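Long-range contact in CcbJ (Streptomyces caelestis, PDB 4HGZ), which is probably an S-adenosyl-L-methionine-dependent N-methyltransferase, with a Rossmann-type methyltransferase domain and an added antiparallel sheet through which its subunits meet: residues F184-A198 with L208-G220. Numbering follows the deposited sequence.
Sequences FGTVELEDTAVHLEA and LSAHHIVLSEGGG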
ATOM      1  N   PHE C 184      -0.732 -12.102   7.946  1.00 36.73           N
ATOM      2  CA  PHE C 184       0.178 -12.692   8.922  1.00 38.04           C
ATOM      3  C   PHE C 184       1.118 -11.611   9.435  1.00 38.13           C
ATOM      4  O   PHE C 184       1.685 -10.847   8.654  1.00 39.07           O
ATOM      5  CB  PHE C 184       0.987 -13.836   8.324  1.00 32.61           C
ATOM      6  CG  PHE C 184       1.766 -14.631   9.360  1.00 42.43           C
ATOM      7  CD1 PHE C 184       1.197 -15.734   9.987  1.00 33.57           C
ATOM      8  CD2 PHE C 184       3.062 -14.271   9.706  1.00 33.69           C
ATOM      9  CE1 PHE C 184       1.903 -16.462  10.924  1.00 38.84           C
ATOM     10  CE2 PHE C 184       3.781 -15.002  10.646  1.00 41.29           C
ATOM     11  CZ  PHE C 184       3.197 -16.091  11.261  1.00 37.25           C
ATOM     12  N   GLY C 185       1.275 -11.528  10.746  1.00 31.50           N
ATOM     13  CA  GLY C 185       2.038 -10.425  11.314  1.00 34.99           C
ATOM     14  C   GLY C 185       2.783 -10.798  12.571  1.00 37.42           C
ATOM     15  O   GLY C 185       2.514 -11.827  13.185  1.00 40.79           O
ATOM     16  N   THR C 186       3.740  -9.958  12.939  1.00 37.97           N
ATOM     17  CA  THR C 186       4.487 -10.128  14.171  1.00 31.96           C
ATOM     18  C   THR C 186       3.765  -9.381  15.288  1.00 35.84           C
ATOM     19  O   THR C 186       3.489  -8.187  15.163  1.00 36.99           O
ATOM     20  CB  THR C 186       5.917  -9.564  14.025  1.00 38.08           C
ATOM     21  OG1 THR C 186       6.690 -10.430  13.178  1.00 36.24           O
ATOM     22  CG2 THR C 186       6.594  -9.434  15.401  1.00 28.76           C
ATOM     23  N   VAL C 187       3.462 -10.077  16.376  1.00 39.37           N
ATOM     24  CA  VAL C 187       2.836  -9.441  17.534  1.00 38.14           C
ATOM     25  C   VAL C 187       3.866  -8.962  18.562  1.00 44.03           C
ATOM     26  O   VAL C 187       3.859  -7.798  18.939  1.00 49.41           O
ATOM     27  CB  VAL C 187       1.827 -10.374  18.220  1.00 45.95           C
ATOM     28  CG1 VAL C 187       1.233  -9.706  19.472  1.00 26.94           C
ATOM     29  CG2 VAL C 187       0.741 -10.785  17.231  1.00 38.99           C
ATOM     30  N   GLU C 188       4.753  -9.847  19.008  1.00 41.01           N
ATOM     31  CA  GLU C 188       5.778  -9.445  19.968  1.00 38.19           C
ATOM     32  C   GLU C 188       7.009 -10.350  19.960  1.00 39.00           C
ATOM     33  O   GLU C 188       6.925 -11.508  19.580  1.00 43.64           O
ATOM     34  CB  GLU C 188       5.188  -9.412  21.373  1.00 46.31           C
ATOM     35  CG  GLU C 188       6.187  -8.973  22.435  1.00 50.74           C
ATOM     36  CD  GLU C 188       6.543  -7.510  22.309  1.00 68.77           C
ATOM     37  OE1 GLU C 188       5.722  -6.664  22.729  1.00 60.58           O
ATOM     38  OE2 GLU C 188       7.642  -7.207  21.795  1.00 55.55           O
ATOM     39  N   LEU C 189       8.151  -9.826  20.390  1.00 39.64           N
ATOM     40  CA  LEU C 189       9.370 -10.638  20.489  1.00 46.47           C
ATOM     41  C   LEU C 189       9.843 -10.815  21.927  1.00 45.54           C
ATOM     42  O   LEU C 189       9.694  -9.920  22.747  1.00 55.00           O
ATOM     43  CB  LEU C 189      10.512 -10.000  19.703  1.00 43.46           C
ATOM     44  CG  LEU C 189      10.211  -9.446  18.323  1.00 45.39           C
ATOM     45  CD1 LEU C 189      11.431  -8.676  17.850  1.00 45.19           C
ATOM     46  CD2 LEU C 189       9.872 -10.575  17.372  1.00 33.33           C
ATOM     47  N   GLU C 190      10.425 -11.973  22.219  1.00 49.69           N
ATOM     48  CA  GLU C 190      11.090 -12.220  23.497  1.00 50.31           C
ATOM     49  C   GLU C 190      12.433 -12.841  23.175  1.00 54.06           C
ATOM     50  O   GLU C 190      12.680 -13.226  22.038  1.00 54.89           O
ATOM     51  CB  GLU C 190      10.333 -13.232  24.353  1.00 56.32           C
ATOM     52  CG  GLU C 190       8.878 -12.951  24.638  1.00 65.20           C
ATOM     53  CD  GLU C 190       8.274 -14.042  25.518  1.00 86.07           C
ATOM     54  OE1 GLU C 190       9.033 -14.648  26.309  1.00 84.66           O
ATOM     55  OE2 GLU C 190       7.053 -14.302  25.424  1.00 84.20           O
ATOM     56  N   ASP C 191      13.277 -12.994  24.186  1.00 59.00           N
ATOM     57  CA  ASP C 191      14.605 -13.560  23.975  1.00 67.91           C
ATOM     58  C   ASP C 191      14.539 -14.965  23.373  1.00 61.33           C
ATOM     59  O   ASP C 191      15.360 -15.324  22.530  1.00 62.29           O
ATOM     60  CB  ASP C 191      15.401 -13.585  25.288  1.00 78.66           C
ATOM     61  CG  ASP C 191      15.257 -12.291  26.089  1.00 97.90           C
ATOM     62  OD1 ASP C 191      14.351 -11.492  25.774  1.00107.25           O
ATOM     63  OD2 ASP C 191      16.045 -12.077  27.038  1.00 99.50           O
ATOM     64  N   THR C 192      13.560 -15.752  23.806  1.00 59.21           N
ATOM     65  CA  THR C 192      13.496 -17.166  23.428  1.00 55.46           C
ATOM     66  C   THR C 192      12.186 -17.570  22.746  1.00 57.26           C
ATOM     67  O   THR C 192      11.908 -18.753  22.595  1.00 54.85           O
ATOM     68  CB  THR C 192      13.690 -18.095  24.659  1.00 64.98           C
ATOM     69  OG1 THR C 192      12.554 -17.988  25.523  1.00 58.98           O
ATOM     70  CG2 THR C 192      14.974 -17.742  25.447  1.00 54.93           C
ATOM     71  N   ALA C 193      11.373 -16.600  22.345  1.00 52.72           N
ATOM     72  CA  ALA C 193      10.140 -16.919  21.644  1.00 48.63           C
ATOM     73  C   ALA C 193       9.642 -15.723  20.855  1.00 45.24           C
ATOM     74  O   ALA C 193       9.951 -14.581  21.193  1.00 48.33           O
ATOM     75  CB  ALA C 193       9.071 -17.385  22.622  1.00 45.19           C
ATOM     76  N   VAL C 194       8.877 -15.991  19.803  1.00 36.61           N
ATOM     77  CA  VAL C 194       8.206 -14.931  19.074  1.00 45.10           C
ATOM     78  C   VAL C 194       6.709 -15.190  19.098  1.00 46.01           C
ATOM     79  O   VAL C 194       6.264 -16.340  19.020  1.00 43.74           O
ATOM     80  CB  VAL C 194       8.691 -14.822  17.616  1.00 36.85           C
ATOM     81  CG1 VAL C 194      10.206 -14.745  17.578  1.00 47.46           C
ATOM     82  CG2 VAL C 194       8.224 -16.011  16.821  1.00 44.28           C
ATOM     83  N   HIS C 195       5.948 -14.111  19.229  1.00 42.12           N
ATOM     84  CA  HIS C 195       4.500 -14.160  19.176  1.00 40.12           C
ATOM     85  C   HIS C 195       4.030 -13.571  17.857  1.00 40.59           C
ATOM     86  O   HIS C 195       4.312 -12.411  17.543  1.00 40.82           O
ATOM     87  CB  HIS C 195       3.898 -13.386  20.352  1.00 39.95           C
ATOM     88  CG  HIS C 195       4.304 -13.920  21.691  1.00 50.94           C
ATOM     89  ND1 HIS C 195       3.423 -14.557  22.539  1.00 59.67           N
ATOM     90  CD2 HIS C 195       5.505 -13.935  22.318  1.00 51.60           C
ATOM     91  CE1 HIS C 195       4.060 -14.928  23.638  1.00 55.54           C
ATOM     92  NE2 HIS C 195       5.324 -14.562  23.528  1.00 50.88           N
ATOM     93  N   LEU C 196       3.317 -14.382  17.084  1.00 42.41           N
ATOM     94  CA  LEU C 196       2.834 -13.974  15.767  1.00 42.03           C
ATOM     95  C   LEU C 196       1.322 -14.154  15.691  1.00 40.76           C
ATOM     96  O   LEU C 196       0.716 -14.751  16.578  1.00 40.58           O
ATOM     97  CB  LEU C 196       3.509 -14.828  14.692  1.00 31.10           C
ATOM     98  CG  LEU C 196       5.000 -15.003  14.973  1.00 32.71           C
ATOM     99  CD1 LEU C 196       5.596 -16.192  14.232  1.00 30.03           C
ATOM    100  CD2 LEU C 196       5.720 -13.726  14.606  1.00 35.86           C
ATOM    101  N   GLU C 197       0.719 -13.653  14.619  1.00 42.86           N
ATOM    102  CA  GLU C 197      -0.720 -13.794  14.425  1.00 41.39           C
ATOM    103  C   GLU C 197      -1.036 -14.108  12.985  1.00 36.28           C
ATOM    104  O   GLU C 197      -0.550 -13.433  12.080  1.00 42.97           O
ATOM    105  CB  GLU C 197      -1.456 -12.521  14.832  1.00 39.07           C
ATOM    106  CG  GLU C 197      -2.953 -12.637  14.692  1.00 57.34           C
ATOM    107  CD  GLU C 197      -3.699 -11.619  15.536  1.00 81.20           C
ATOM    108  OE1 GLU C 197      -3.833 -10.460  15.088  1.00 78.15           O
ATOM    109  OE2 GLU C 197      -4.156 -11.984  16.646  1.00 71.14           O
ATOM    110  N   ALA C 198      -1.826 -15.159  12.781  1.00 38.99           N
ATOM    111  CA  ALA C 198      -2.367 -15.473  11.466  1.00 39.76           C
ATOM    112  C   ALA C 198      -3.855 -15.195  11.541  1.00 43.35           C
ATOM    113  O   ALA C 198      -4.521 -15.570  12.516  1.00 43.42           O
ATOM    114  CB  ALA C 198      -2.105 -16.919  11.097  1.00 36.12           C
ATOM    115  N   LEU C 208     -13.555 -11.667  12.248  1.00 41.00           N
ATOM    116  CA  LEU C 208     -12.139 -12.000  12.289  1.00 41.68           C
ATOM    117  C   LEU C 208     -11.989 -13.379  12.908  1.00 44.87           C
ATOM    118  O   LEU C 208     -12.603 -13.693  13.933  1.00 52.60           O
ATOM    119  CB  LEU C 208     -11.367 -11.002  13.137  1.00 35.15           C
ATOM    120  CG  LEU C 208     -11.167  -9.625  12.548  1.00 45.59           C
ATOM    121  CD1 LEU C 208     -10.876  -8.669  13.686  1.00 43.20           C
ATOM    122  CD2 LEU C 208     -10.025  -9.669  11.528  1.00 42.62           C
ATOM    123  N   SER C 209     -11.171 -14.200  12.272  1.00 42.09           N
ATOM    124  CA  SER C 209     -10.831 -15.498  12.799  1.00 43.44           C
ATOM    125  C   SER C 209      -9.305 -15.597  12.764  1.00 45.98           C
ATOM    126  O   SER C 209      -8.683 -15.469  11.710  1.00 46.17           O
ATOM    127  CB  SER C 209     -11.477 -16.589  11.955  1.00 29.79           C
ATOM    128  OG  SER C 209     -11.015 -17.867  12.349  1.00 64.93           O
ATOM    129  N   ALA C 210      -8.704 -15.806  13.925  1.00 43.74           N
ATOM    130  CA  ALA C 210      -7.261 -15.727  14.036  1.00 44.28           C
ATOM    131  C   ALA C 210      -6.685 -16.782  14.971  1.00 42.08           C
ATOM    132  O   ALA C 210      -7.382 -17.335  15.815  1.00 47.41           O
ATOM    133  CB  ALA C 210      -6.865 -14.347  14.511  1.00 33.77           C
ATOM    134  N   HIS C 211      -5.405 -17.061  14.783  1.00 41.03           N
ATOM    135  CA  HIS C 211      -4.609 -17.787  15.754  1.00 43.39           C
ATOM    136  C   HIS C 211      -3.530 -16.867  16.287  1.00 44.38           C
ATOM    137  O   HIS C 211      -2.808 -16.223  15.517  1.00 44.56           O
ATOM    138  CB  HIS C 211      -3.911 -18.969  15.102  1.00 42.60           C
ATOM    139  CG  HIS C 211      -4.795 -20.151  14.895  1.00 47.89           C
ATOM    140  ND1 HIS C 211      -4.565 -21.362  15.509  1.00 65.92           N
ATOM    141  CD2 HIS C 211      -5.907 -20.311  14.146  1.00 53.94           C
ATOM    142  CE1 HIS C 211      -5.497 -22.219  15.143  1.00 66.82           C
ATOM    143  NE2 HIS C 211      -6.324 -21.608  14.315  1.00 63.40           N
ATOM    144  N   HIS C 212      -3.412 -16.799  17.604  1.00 43.16           N
ATOM    145  CA  HIS C 212      -2.212 -16.247  18.189  1.00 42.51           C
ATOM    146  C   HIS C 212      -1.220 -17.402  18.221  1.00 39.85           C
ATOM    147  O   HIS C 212      -1.522 -18.461  18.759  1.00 47.16           O
ATOM    148  CB  HIS C 212      -2.486 -15.703  19.591  1.00 43.54           C
ATOM    149  CG  HIS C 212      -1.282 -15.098  20.248  1.00 57.79           C
ATOM    150  ND1 HIS C 212      -1.008 -13.747  20.204  1.00 75.35           N
ATOM    151  CD2 HIS C 212      -0.272 -15.664  20.956  1.00 59.46           C
ATOM    152  CE1 HIS C 212       0.119 -13.507  20.855  1.00 71.21           C
ATOM    153  NE2 HIS C 212       0.584 -14.654  21.322  1.00 57.80           N
ATOM    154  N   ILE C 213      -0.052 -17.203  17.618  1.00 41.19           N
ATOM    155  CA  ILE C 213       0.981 -18.240  17.521  1.00 43.11           C
ATOM    156  C   ILE C 213       2.210 -17.918  18.370  1.00 40.19           C
ATOM    157  O   ILE C 213       2.711 -16.795  18.347  1.00 50.57           O
ATOM    158  CB  ILE C 213       1.459 -18.381  16.071  1.00 42.01           C
ATOM    159  CG1 ILE C 213       0.260 -18.559  15.144  1.00 36.36           C
ATOM    160  CG2 ILE C 213       2.437 -19.529  15.940  1.00 33.67           C
ATOM    161  CD1 ILE C 213       0.620 -18.462  13.679  1.00 37.66           C
ATOM    162  N   VAL C 214       2.700 -18.905  19.104  1.00 42.56           N
ATOM    163  CA  VAL C 214       3.944 -18.764  19.864  1.00 40.57           C
ATOM    164  C   VAL C 214       4.941 -19.823  19.388  1.00 44.75           C
ATOM    165  O   VAL C 214       4.662 -21.023  19.468  1.00 49.12           O
ATOM    166  CB  VAL C 214       3.706 -18.947  21.388  1.00 42.97           C
ATOM    167  CG1 VAL C 214       4.940 -18.581  22.171  1.00 37.35           C
ATOM    168  CG2 VAL C 214       2.545 -18.100  21.861  1.00 41.28           C
ATOM    169  N   LEU C 215       6.081 -19.383  18.860  1.00 45.32           N
ATOM    170  CA  LEU C 215       7.148 -20.299  18.454  1.00 39.80           C
ATOM    171  C   LEU C 215       8.294 -20.139  19.431  1.00 46.87           C
ATOM    172  O   LEU C 215       8.682 -19.011  19.751  1.00 53.97           O
ATOM    173  CB  LEU C 215       7.646 -19.965  17.055  1.00 33.84           C
ATOM    174  CG  LEU C 215       6.606 -19.735  15.966  1.00 40.68           C
ATOM    175  CD1 LEU C 215       7.298 -19.376  14.652  1.00 30.63           C
ATOM    176  CD2 LEU C 215       5.752 -20.967  15.802  1.00 41.25           C
ATOM    177  N   SER C 216       8.845 -21.251  19.903  1.00 46.70           N
ATOM    178  CA  SER C 216       9.870 -21.186  20.944  1.00 46.54           C
ATOM    179  C   SER C 216      11.173 -21.824  20.502  1.00 45.17           C
ATOM    180  O   SER C 216      11.169 -22.783  19.722  1.00 49.18           O
ATOM    181  CB  SER C 216       9.371 -21.846  22.239  1.00 43.52           C
ATOM    182  OG  SER C 216       7.992 -21.592  22.448  1.00 60.62           O
ATOM    183  N   GLU C 217      12.280 -21.294  21.019  1.00 53.20           N
ATOM    184  CA  GLU C 217      13.619 -21.789  20.705  1.00 58.78           C
ATOM    185  C   GLU C 217      13.701 -23.313  20.674  1.00 65.15           C
ATOM    186  O   GLU C 217      14.407 -23.889  19.846  1.00 70.29           O
ATOM    187  CB  GLU C 217      14.644 -21.236  21.693  1.00 58.37           C
ATOM    188  CG  GLU C 217      16.076 -21.647  21.389  1.00 71.62           C
ATOM    189  CD  GLU C 217      16.603 -21.061  20.088  1.00 77.60           C
ATOM    190  OE1 GLU C 217      16.370 -19.860  19.833  1.00 94.04           O
ATOM    191  OE2 GLU C 217      17.263 -21.800  19.326  1.00 71.54           O
ATOM    192  N   GLY C 218      12.983 -23.981  21.563  1.00 56.55           N
ATOM    193  CA  GLY C 218      13.016 -25.440  21.546  1.00 71.09           C
ATOM    194  C   GLY C 218      12.523 -26.053  20.243  1.00 68.07           C
ATOM    195  O   GLY C 218      13.041 -27.068  19.770  1.00 61.40           O
ATOM    196  N   GLY C 219      11.511 -25.429  19.655  1.00 66.23           N
ATOM    197  CA  GLY C 219      10.782 -26.051  18.565  1.00 54.65           C
ATOM    198  C   GLY C 219       9.327 -26.230  18.952  1.00 57.06           C
ATOM    199  O   GLY C 219       8.534 -26.759  18.180  1.00 57.69           O
ATOM    200  N   GLY C 220       8.975 -25.790  20.158  1.00 52.11           N
ATOM    201  CA  GLY C 220       7.582 -25.786  20.588  1.00 47.11           C
ATOM    202  C   GLY C 220       6.722 -24.833  19.762  1.00 58.12           C
ATOM    203  O   GLY C 220       7.193 -23.801  19.272  1.00 51.59           O
TER
HETATM  204  O   HOH W   1      17.049 -17.716  21.473  1.00 56.76           O
HETATM  205  O   HOH W   2      -3.057 -12.256  19.344  1.00 53.94           O
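OE2 of Glu197 is held by the Tyr226 hydroxyl of strand 221-229 and by a water that also binds ND1 of His212, across an antiparallel beta hairpin, 193-202 with 207-216. From there ND1 of His195 lies 3.1 Å from NE2 of His212, in the plane of both rings. The example illustrates how a relay of polar groups can run over one face of a sheet, here the face carrying His195, His212 and Glu197. The two rings touch rim to rim with their planes turned by 54°, and either nitrogen could be the donor. Beyond them, NE2 of His195 donates to OE2 of Glu190 at 2.6 Å, on the anti side of the carboxylate, so the His195 ring is gripped at both nitrogens and its rotation is fixed. With CG anti to the backbone N (chi1 -179°), the His212 ring leans over strand 193-198, one face above the carbonyl O of Leu196. Val214 CG1 covers a face of the His195 ring in a CH-pi contact, 4.3 Å from the centroid.

Beneath these rings the backbones pair in regular antiparallel fashion, Leu196 and Ile213 exchanging two bonds of 2.8 Å. The opposite face of the sheet is largely apolar: Leu196 CD1 meets Leu215 CD1 at 3.6 Å, the two side chains crossing at about a right angle, while Phe184 of a second subunit packs on Leu196. Toward the end of the pairing, Glu217 forms a salt bridge with Arg222 of that subunit. Farther along this face, Ile213 CD1 abuts the edge of the Phe184 ring of its own chain at CE1, 3.6 Å away.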